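Local coordinates for protein RNA-dependent RNA Polymerase (PDB 6TZ0) that synthesises RNA on an RNA template, serving both transcription of the viral genome and its replication, at residues 405-410 against 510-515; 381-386 against 566-571; 549-554 against 649-654; 420-425 against 971-976. All coordinates share one frame; numbering follows the deposited sequence.

Overall arrangement
Interactions 1, 2 and 3 lie together in the central polymerase domain, and interaction 4 ties that domain to the C-terminal region. Interaction 3 is at the active site: it holds Gly550 and Asp552 of the UTP site, and the Met551 side chain is about 4 Å from that of the magnesium ligand Asp680. Neither ligand is bound to this chain here. Interaction 1 is centred about 17 Å from interaction 2, touching it through Ile510 and Phe566, and about 21 Å from interaction 3, touching it through Tyr511 and Thr649. Interactions 2 and 3, centres about 19 Å apart, touch through Phe566 and Val650. Interaction 4 touches none; its nearest atoms are about 12 Å from interaction 1.

Interaction 1: residues 405-410 against 510-515; sequences AKRVNG and IYDLND
Arg407, near the end of helix 401-409, reaches alongside Leu513 in the loop that follows helix 501-508. This is a helix-to-loop contact in the central polymerase domain, which has the right-hand fold of fingers, palm and thumb. It is small, burying 121 Å² in all. The tighter part is a methyl set against the guanidinium group. Leu513 CD2 lies 3.7 Å from Arg407 NE. The same methyl is equally close to NH2 and slightly farther from CZ. Its approach to the guanidinium is oblique. The two side chains run past each other in opposite directions. Arg407 can reach this far because its chain is extended from CG to NE; its chi1 of -72° sets CG beside the backbone N and opposite the carbonyl carbon. Leu513 also touches Glu403 and Ile404 of the same helix, so its side chain packs along one flank of that helix. The loop turns just before it, where Leu513 N bonds to Ile510 O at 3.2 Å.

The loose side is polar and nearer to solvent. Asp512 CB lies over one face of the guanidinium, offset toward its rim. Asp512 is an exposed residue and makes no salt bridge with Arg407. A long, weak ion pair with Glu403 gives Arg407 a second acidic neighbour. Behind the loop, Ile510 and Tyr511 pack on helix 644-665. At the loose edge, Arg407 NH1 is 4.3 Å from Asp512 OD2; the oxygen sits far off the plane of the guanidinium, and the two meet as charges and not as a hydrogen bond.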
# COMPACT_ATOMS: atom_id res chain seq x y z
N ALA A 405 9.19 -24.14 -0.77
CA ALA A 405 9.25 -24.50 -2.18
C ALA A 405 8.23 -25.57 -2.53
O ALA A 405 7.62 -25.52 -3.61
CB ALA A 405 10.66 -24.97 -2.54
N LYS A 406 7.99 -26.52 -1.62
CA LYS A 406 6.92 -27.50 -1.80
C LYS A 406 5.56 -26.82 -1.85
O LYS A 406 4.68 -27.24 -2.61
CB LYS A 406 6.99 -28.52 -0.66
CG LYS A 406 6.03 -29.70 -0.76
CD LYS A 406 4.81 -29.53 0.14
CE LYS A 406 3.92 -30.76 0.09
NZ LYS A 406 2.70 -30.58 0.93
N ARG A 407 5.36 -25.76 -1.06
CA ARG A 407 4.09 -25.04 -1.10
C ARG A 407 3.94 -24.22 -2.38
O ARG A 407 2.83 -24.10 -2.91
CB ARG A 407 3.97 -24.14 0.13
CG ARG A 407 3.73 -24.88 1.41
CD ARG A 407 3.69 -23.94 2.59
NE ARG A 407 3.50 -24.66 3.84
CZ ARG A 407 2.31 -24.89 4.38
NH1 ARG A 407 1.22 -24.44 3.79
NH2 ARG A 407 2.22 -25.56 5.52
N VAL A 408 5.04 -23.65 -2.87
CA VAL A 408 5.01 -22.81 -4.07
C VAL A 408 4.76 -23.66 -5.31
O VAL A 408 4.09 -23.20 -6.25
CB VAL A 408 6.32 -21.99 -4.13
CG1 VAL A 408 6.57 -21.37 -5.49
CG2 VAL A 408 6.26 -20.86 -3.13
N ASN A 409 5.21 -24.92 -5.31
CA ASN A 409 5.00 -25.79 -6.47
C ASN A 409 3.52 -26.11 -6.71
O ASN A 409 3.15 -26.45 -7.84
CB ASN A 409 5.77 -27.09 -6.29
CG ASN A 409 7.26 -26.89 -6.42
OD1 ASN A 409 7.72 -26.12 -7.25
ND2 ASN A 409 8.01 -27.61 -5.60
N GLY A 410 2.68 -26.00 -5.69
CA GLY A 410 1.28 -26.36 -5.85
C GLY A 410 0.34 -25.19 -6.07
O GLY A 410 -0.84 -25.27 -5.75
N ILE A 510 5.73 -18.18 4.57
CA ILE A 510 6.34 -18.41 5.88
C ILE A 510 5.41 -18.05 7.02
O ILE A 510 5.65 -18.45 8.17
CB ILE A 510 7.68 -17.64 5.96
CG1 ILE A 510 8.61 -18.25 7.02
CG2 ILE A 510 7.45 -16.19 6.28
CD1 ILE A 510 10.03 -17.78 6.95
N TYR A 511 4.31 -17.33 6.75
CA TYR A 511 3.35 -17.02 7.80
C TYR A 511 2.60 -18.26 8.27
O TYR A 511 2.12 -18.28 9.40
CB TYR A 511 2.32 -16.00 7.33
CG TYR A 511 2.87 -14.66 6.93
CD1 TYR A 511 3.52 -13.87 7.85
CD2 TYR A 511 2.63 -14.13 5.68
CE1 TYR A 511 4.00 -12.63 7.51
CE2 TYR A 511 3.10 -12.89 5.33
CZ TYR A 511 3.79 -12.15 6.25
OH TYR A 511 4.26 -10.90 5.93
N ASP A 512 2.48 -19.28 7.43
CA ASP A 512 1.83 -20.52 7.79
C ASP A 512 2.77 -21.50 8.47
O ASP A 512 2.36 -22.64 8.74
CB ASP A 512 1.22 -21.17 6.55
CG ASP A 512 0.11 -20.35 5.95
OD1 ASP A 512 -0.56 -19.62 6.71
OD2 ASP A 512 -0.09 -20.43 4.72
N LEU A 513 4.00 -21.10 8.75
CA LEU A 513 4.99 -22.00 9.31
C LEU A 513 5.51 -21.55 10.66
O LEU A 513 6.28 -22.29 11.29
CB LEU A 513 6.17 -22.14 8.34
CG LEU A 513 5.84 -22.69 6.96
CD1 LEU A 513 7.08 -22.70 6.12
CD2 LEU A 513 5.26 -24.08 7.06
N ASN A 514 5.12 -20.37 11.13
CA ASN A 514 5.55 -19.84 12.41
C ASN A 514 4.35 -19.23 13.12
O ASN A 514 3.23 -19.25 12.62
CB ASN A 514 6.64 -18.77 12.27
CG ASN A 514 7.93 -19.32 11.77
OD1 ASN A 514 8.42 -18.92 10.71
ND2 ASN A 514 8.51 -20.24 12.52
N ASP A 515 4.63 -18.65 14.29
CA ASP A 515 3.65 -17.89 15.05
C ASP A 515 4.18 -16.51 15.41
O ASP A 515 3.72 -15.91 16.38
CB ASP A 515 3.26 -18.65 16.32
CG ASP A 515 4.46 -19.06 17.16
OD1 ASP A 515 5.61 -18.92 16.70
OD2 ASP A 515 4.25 -19.50 18.31

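Interaction 2: residues 381-386 against 566-571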
# COMPACT_ATOMS: atom_id res chain seq x y z
N LEU A 381 22.38 -15.88 -9.35
CA LEU A 381 21.35 -16.90 -9.25
C LEU A 381 21.38 -17.65 -7.92
O LEU A 381 20.35 -18.20 -7.52
CB LEU A 381 21.48 -17.91 -10.39
CG LEU A 381 21.06 -17.47 -11.79
CD1 LEU A 381 21.52 -18.43 -12.81
CD2 LEU A 381 19.57 -17.44 -11.84
N LYS A 382 22.51 -17.66 -7.23
CA LYS A 382 22.67 -18.38 -5.98
C LYS A 382 23.77 -17.70 -5.19
O LYS A 382 24.83 -17.39 -5.74
CB LYS A 382 23.00 -19.84 -6.23
CG LYS A 382 22.98 -20.72 -5.02
CD LYS A 382 23.36 -22.12 -5.40
CE LYS A 382 22.29 -22.75 -6.28
NZ LYS A 382 21.03 -22.97 -5.53
N GLN A 383 23.54 -17.51 -3.89
CA GLN A 383 24.46 -16.73 -3.09
C GLN A 383 24.32 -17.10 -1.62
O GLN A 383 23.31 -17.65 -1.20
CB GLN A 383 24.23 -15.24 -3.33
CG GLN A 383 22.80 -14.83 -3.16
CD GLN A 383 22.56 -13.41 -3.56
OE1 GLN A 383 23.48 -12.71 -3.96
NE2 GLN A 383 21.31 -12.97 -3.46
N LYS A 384 25.36 -16.79 -0.85
CA LYS A 384 25.48 -17.25 0.52
C LYS A 384 26.38 -16.29 1.27
O LYS A 384 27.31 -15.73 0.69
CB LYS A 384 26.04 -18.68 0.55
CG LYS A 384 25.99 -19.38 1.88
CD LYS A 384 26.50 -20.80 1.75
CE LYS A 384 26.24 -21.60 3.00
NZ LYS A 384 27.03 -21.10 4.16
N TYR A 385 26.09 -16.09 2.55
CA TYR A 385 26.86 -15.15 3.36
C TYR A 385 28.05 -15.81 4.02
O TYR A 385 27.96 -16.95 4.49
CB TYR A 385 25.97 -14.49 4.42
CG TYR A 385 25.11 -13.40 3.86
CD1 TYR A 385 25.61 -12.11 3.72
CD2 TYR A 385 23.82 -13.65 3.44
CE1 TYR A 385 24.85 -11.11 3.19
CE2 TYR A 385 23.04 -12.65 2.92
CZ TYR A 385 23.56 -11.38 2.79
OH TYR A 385 22.79 -10.39 2.27
N ALA A 386 29.17 -15.09 4.06
CA ALA A 386 30.35 -15.58 4.75
C ALA A 386 30.18 -15.47 6.26
O ALA A 386 30.20 -16.48 6.97
CB ALA A 386 31.59 -14.81 4.28
N PHE A 566 17.21 -15.34 0.49
CA PHE A 566 16.14 -16.26 0.87
C PHE A 566 15.22 -16.57 -0.31
O PHE A 566 14.85 -17.73 -0.54
CB PHE A 566 15.38 -15.63 2.04
CG PHE A 566 14.14 -16.36 2.44
CD1 PHE A 566 14.20 -17.59 3.08
CD2 PHE A 566 12.89 -15.79 2.22
CE1 PHE A 566 13.05 -18.24 3.45
CE2 PHE A 566 11.74 -16.44 2.59
CZ PHE A 566 11.81 -17.66 3.21
N VAL A 567 14.88 -15.54 -1.09
CA VAL A 567 14.04 -15.72 -2.26
C VAL A 567 14.74 -16.57 -3.31
O VAL A 567 14.12 -17.45 -3.92
CB VAL A 567 13.61 -14.34 -2.81
CG1 VAL A 567 12.91 -14.47 -4.14
CG2 VAL A 567 12.69 -13.68 -1.84
N LEU A 568 16.04 -16.38 -3.50
CA LEU A 568 16.77 -17.17 -4.49
C LEU A 568 16.99 -18.61 -4.03
O LEU A 568 17.01 -19.51 -4.87
CB LEU A 568 18.10 -16.51 -4.84
CG LEU A 568 17.98 -15.26 -5.71
CD1 LEU A 568 19.34 -14.62 -5.89
CD2 LEU A 568 17.39 -15.62 -7.04
N ASP A 569 17.10 -18.84 -2.72
CA ASP A 569 17.16 -20.21 -2.21
C ASP A 569 15.87 -20.97 -2.49
O ASP A 569 15.89 -22.09 -3.01
CB ASP A 569 17.43 -20.21 -0.70
CG ASP A 569 18.85 -19.83 -0.37
OD1 ASP A 569 19.74 -20.07 -1.20
OD2 ASP A 569 19.07 -19.31 0.74
N VAL A 570 14.73 -20.35 -2.16
CA VAL A 570 13.45 -21.01 -2.40
C VAL A 570 13.19 -21.17 -3.89
O VAL A 570 12.68 -22.19 -4.34
CB VAL A 570 12.31 -20.23 -1.71
CG1 VAL A 570 10.98 -20.92 -1.93
CG2 VAL A 570 12.58 -20.11 -0.24
N ALA A 571 13.61 -20.18 -4.69
CA ALA A 571 13.40 -20.24 -6.13
C ALA A 571 14.27 -21.30 -6.78
O ALA A 571 13.86 -21.91 -7.77
CB ALA A 571 13.66 -18.88 -6.75
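Leu568 on helix 557-573 packs against strand 380-384 and meets it at two points. Its CD1 methyl lies 3.5 Å from Gln383 NE2, a van der Waals contact between a methyl and an amide nitrogen. Its other contact is with the backbone: Leu381 O stands 3.9 Å from Leu568 CB, and both methyls of the leucine are only slightly farther from that oxygen. The Leu568 CB points at the strand. Gln383 runs across it at a slant. The glutamine CB does not aim at the helix, but the chain is extended beyond CG and carries the amide toward it. At the margin, Asp569 OD1 comes within 4.3 Å of Gln383 O without bonding to it.

The next shell gives the polar atoms partners. Leu381 O accepts a hydrogen bond from Trp606 NE1, and the Trp606 side chain also touches Leu568. Gln383 NE2 has a weak hydrogen bond to Asp561 OD1, one from the same helix as Leu568. Gln383 OE1 has another weak one with Ser380 OG.

The strand is one of the two outer strands of a four-stranded antiparallel sheet, next to strand 370-375. A classic beta bulge interrupts the pairing, with Leu381 and Lys382 both facing Met373. The chain turns a corner at Leu381.

Farther out, helix 604-614 takes up Val567, Leu568 and Ala571. Phe566 and Asp569 lean on Gln394 of helix 389-397, while Val570 packs on Thr401 and Ile404 of helix 401-409.

Interaction 3: residues 549-554 against 649-654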
# COMPACT_ATOMS: atom_id res chain seq x y z
N ALA A 549 13.10 3.67 13.68
CA ALA A 549 12.70 4.96 13.13
C ALA A 549 12.96 4.99 11.64
O ALA A 549 14.12 4.97 11.21
CB ALA A 549 13.44 6.08 13.84
N GLY A 550 11.90 5.04 10.84
CA GLY A 550 12.02 5.24 9.41
C GLY A 550 12.61 4.06 8.67
O GLY A 550 13.75 4.14 8.19
N MET A 551 11.86 2.97 8.57
CA MET A 551 12.45 1.73 8.08
C MET A 551 12.55 1.69 6.56
O MET A 551 13.53 1.18 6.02
CB MET A 551 11.66 0.53 8.60
CG MET A 551 12.36 -0.79 8.37
SD MET A 551 11.58 -2.21 9.14
CE MET A 551 12.70 -3.51 8.63
N ASP A 552 11.55 2.24 5.85
CA ASP A 552 11.56 2.19 4.39
C ASP A 552 12.67 3.04 3.80
O ASP A 552 13.20 2.71 2.73
CB ASP A 552 10.22 2.65 3.82
CG ASP A 552 9.16 1.60 3.94
OD1 ASP A 552 9.51 0.41 3.94
OD2 ASP A 552 7.96 1.96 4.00
N ALA A 553 13.05 4.13 4.47
CA ALA A 553 14.19 4.91 4.02
C ALA A 553 15.51 4.31 4.47
O ALA A 553 16.56 4.70 3.94
CB ALA A 553 14.07 6.34 4.54
N SER A 554 15.49 3.37 5.41
CA SER A 554 16.71 2.79 5.95
C SER A 554 17.17 1.55 5.20
O SER A 554 18.35 1.21 5.25
CB SER A 554 16.54 2.44 7.42
OG SER A 554 16.30 3.60 8.21
N THR A 649 8.64 -7.96 7.49
CA THR A 649 8.27 -9.00 8.45
C THR A 649 9.26 -10.16 8.44
O THR A 649 9.74 -10.58 9.50
CB THR A 649 6.86 -9.51 8.14
OG1 THR A 649 5.95 -8.41 8.16
CG2 THR A 649 6.44 -10.52 9.16
N VAL A 650 9.59 -10.66 7.24
CA VAL A 650 10.53 -11.77 7.10
C VAL A 650 11.92 -11.37 7.59
O VAL A 650 12.55 -12.12 8.34
CB VAL A 650 10.56 -12.25 5.63
CG1 VAL A 650 11.74 -13.14 5.37
CG2 VAL A 650 9.30 -13.04 5.33
N LEU A 651 12.37 -10.17 7.23
CA LEU A 651 13.71 -9.73 7.61
C LEU A 651 13.84 -9.53 9.11
O LEU A 651 14.85 -9.93 9.71
CB LEU A 651 14.06 -8.44 6.85
CG LEU A 651 15.45 -7.82 6.94
CD1 LEU A 651 15.79 -7.24 5.61
CD2 LEU A 651 15.50 -6.71 7.96
N LEU A 652 12.83 -8.95 9.76
CA LEU A 652 12.93 -8.72 11.19
C LEU A 652 12.81 -10.01 11.99
O LEU A 652 13.53 -10.20 12.97
CB LEU A 652 11.88 -7.70 11.62
CG LEU A 652 12.17 -6.27 11.17
CD1 LEU A 652 10.96 -5.39 11.43
CD2 LEU A 652 13.39 -5.74 11.87
N GLN A 653 11.92 -10.92 11.56
CA GLN A 653 11.82 -12.19 12.28
C GLN A 653 13.06 -13.03 12.06
O GLN A 653 13.49 -13.74 12.98
CB GLN A 653 10.55 -12.94 11.89
CG GLN A 653 10.55 -13.66 10.57
CD GLN A 653 9.20 -14.20 10.22
OE1 GLN A 653 8.21 -13.92 10.89
NE2 GLN A 653 9.14 -15.02 9.18
N GLY A 654 13.71 -12.89 10.90
CA GLY A 654 14.94 -13.60 10.66
C GLY A 654 16.08 -13.10 11.51
O GLY A 654 16.81 -13.89 12.10
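Motif A of the polymerase palm meets the motif B helix here, where Met551 reaches Leu652 of helix 644-665. The two aspartates of motif A are Asp547 and Asp552, and Met551 lies between them in sequence. The methionine and Leu652 point at each other tip to tip. Met551 CE is 3.8 Å from Leu652 CG and just as far from its CD1, with SD of the same methionine 4.0 Å from that CD1. A looser contact joins Met551 CE to Leu651 CD2 at 4.3 Å. All three residues are buried and the contact is wholly apolar, with 100 Å² covered. Met551 spans the gap because its chain is fully extended; chi1 of -169° turns CG opposite the backbone N. The CA atoms of Met551 and Leu652 are 10.9 Å apart, so the side chains alone bridge the two elements.

The turn that carries Met551 is held from within. Ser554 OG donates to Gly550 O at 2.6 Å; the hydroxyl approaches at 152° to the C=O bond and lies 27° off the carbonyl plane. Asp552 OD1 makes a weak hydrogen bond with His648 NE2, a second link to the motif B helix. Leu652 also packs on Ile677 of strand 672-677.

The contact lies at the nucleotide and metal sites. Gly550 and Asp552 belong to the UTP site, and Met551 also touches Asp680, a magnesium ligand. Neither UTP nor magnesium is bound to this chain in this model. Motif A set against the motif B helix beside the metal-binding aspartates is typical of the palm of RNA-dependent RNA polymerases.

Interaction 4: residues 420-425 against 971-976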
# COMPACT_ATOMS: atom_id res chain seq x y z
N PHE A 420 -5.00 -11.33 -7.77
CA PHE A 420 -4.33 -10.23 -7.11
C PHE A 420 -4.72 -8.90 -7.73
O PHE A 420 -4.77 -7.87 -7.05
CB PHE A 420 -2.82 -10.46 -7.20
CG PHE A 420 -1.99 -9.42 -6.54
CD1 PHE A 420 -1.85 -9.39 -5.17
CD2 PHE A 420 -1.31 -8.49 -7.31
CE1 PHE A 420 -1.06 -8.44 -4.57
CE2 PHE A 420 -0.53 -7.54 -6.71
CZ PHE A 420 -0.40 -7.52 -5.35
N LEU A 421 -5.00 -8.90 -9.04
CA LEU A 421 -5.46 -7.67 -9.67
C LEU A 421 -6.92 -7.39 -9.35
O LEU A 421 -7.30 -6.24 -9.08
CB LEU A 421 -5.25 -7.73 -11.18
CG LEU A 421 -3.80 -7.72 -11.62
CD1 LEU A 421 -3.73 -7.87 -13.10
CD2 LEU A 421 -3.12 -6.44 -11.18
N THR A 422 -7.77 -8.42 -9.37
CA THR A 422 -9.19 -8.20 -9.07
C THR A 422 -9.41 -7.94 -7.59
O THR A 422 -10.35 -7.23 -7.22
CB THR A 422 -10.03 -9.40 -9.51
OG1 THR A 422 -9.60 -10.58 -8.81
CG2 THR A 422 -9.93 -9.63 -11.00
N THR A 423 -8.57 -8.50 -6.73
CA THR A 423 -8.75 -8.41 -5.29
C THR A 423 -7.44 -8.02 -4.62
O THR A 423 -6.44 -8.74 -4.76
CB THR A 423 -9.25 -9.74 -4.71
OG1 THR A 423 -10.53 -10.05 -5.26
CG2 THR A 423 -9.33 -9.67 -3.20
N SER A 424 -7.45 -6.88 -3.93
CA SER A 424 -6.39 -6.45 -3.01
C SER A 424 -5.05 -6.23 -3.72
O SER A 424 -4.03 -6.83 -3.38
CB SER A 424 -6.24 -7.42 -1.84
OG SER A 424 -5.21 -7.02 -0.96
N SER A 425 -5.07 -5.37 -4.73
CA SER A 425 -3.83 -4.81 -5.24
C SER A 425 -3.31 -3.76 -4.25
O SER A 425 -4.11 -3.11 -3.58
CB SER A 425 -4.07 -4.19 -6.63
OG SER A 425 -5.03 -3.16 -6.57
N TYR A 971 -19.85 -13.92 -16.36
CA TYR A 971 -20.01 -12.48 -16.44
C TYR A 971 -19.32 -11.86 -15.23
O TYR A 971 -18.52 -12.51 -14.55
CB TYR A 971 -21.50 -12.16 -16.52
CG TYR A 971 -22.15 -12.62 -17.80
CD1 TYR A 971 -21.42 -12.75 -18.97
CD2 TYR A 971 -23.48 -13.01 -17.81
CE1 TYR A 971 -22.01 -13.19 -20.13
CE2 TYR A 971 -24.08 -13.46 -18.97
CZ TYR A 971 -23.34 -13.55 -20.13
OH TYR A 971 -23.92 -14.00 -21.29
N GLY A 972 -19.58 -10.60 -14.94
CA GLY A 972 -19.03 -9.96 -13.76
C GLY A 972 -17.66 -9.35 -13.97
O GLY A 972 -17.42 -8.20 -13.61
N LEU A 973 -16.75 -10.13 -14.55
CA LEU A 973 -15.51 -9.55 -15.06
C LEU A 973 -15.81 -8.60 -16.22
O LEU A 973 -15.19 -7.53 -16.33
CB LEU A 973 -14.56 -10.67 -15.47
CG LEU A 973 -13.11 -10.36 -15.79
CD1 LEU A 973 -12.42 -9.79 -14.58
CD2 LEU A 973 -12.40 -11.63 -16.24
N GLN A 974 -16.79 -8.98 -17.05
CA GLN A 974 -17.41 -8.04 -17.99
C GLN A 974 -17.99 -6.83 -17.26
O GLN A 974 -17.82 -5.70 -17.71
CB GLN A 974 -18.54 -8.71 -18.78
CG GLN A 974 -18.11 -9.82 -19.70
CD GLN A 974 -19.26 -10.36 -20.52
OE1 GLN A 974 -20.40 -9.91 -20.39
NE2 GLN A 974 -18.98 -11.35 -21.35
N GLU A 975 -18.65 -7.07 -16.12
CA GLU A 975 -19.24 -5.97 -15.37
C GLU A 975 -18.18 -5.08 -14.75
O GLU A 975 -18.34 -3.86 -14.71
CB GLU A 975 -20.18 -6.49 -14.28
CG GLU A 975 -21.49 -7.06 -14.78
CD GLU A 975 -22.40 -7.46 -13.63
OE1 GLU A 975 -21.92 -7.45 -12.48
OE2 GLU A 975 -23.59 -7.76 -13.88
N LYS A 976 -17.08 -5.67 -14.27
CA LYS A 976 -16.02 -4.89 -13.66
C LYS A 976 -15.32 -4.00 -14.69
O LYS A 976 -15.06 -2.81 -14.43
CB LYS A 976 -15.02 -5.83 -12.98
CG LYS A 976 -14.03 -5.15 -12.06
CD LYS A 976 -13.05 -6.18 -11.50
CE LYS A 976 -13.72 -7.13 -10.52
NZ LYS A 976 -14.10 -6.46 -9.25
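The last turn of helix 413-422 faces the first turn of helix 973-979, with the CA atoms of Thr422 and Leu973 8.8 Å apart. Thr422 is the residue that touches from the first helix. Its CG2 methyl lies 4.4 Å from Leu973 CD1, a light apolar contact. The CB of Leu973 does not point at helix 413-422, yet the CD1 branch swings round to meet the threonine methyl. Lys976 covers the rest: its CE is 4.4 Å from Thr422 CB. Its NZ stands 4.3 Å from Thr422 O and makes no hydrogen bond to it. The ammonium nevertheless lies by the C-terminal end of a helix, where a positive charge would probably be welcome.

Thr422 is fixed by its hydroxyl. OG1 bonds to Leu418 O and Asn419 O in its own helix, and with chi1 at 60° the CG2 methyl is left to face Leu973. Opposite, Gly972 is the N-cap residue of helix 973-979, and its carbonyl accepts the Lys976 N-H at 2.6 Å from N to O. The chain leaves the first helix at Thr423.

The contact joins the central polymerase domain to the C-terminal region. Helix 449-455 lies alongside, its Ile450 touching both Thr422 and Lys976. Leu973 also packs on Leu937 of helix 927-937 and on Arg946 of helix 945-958.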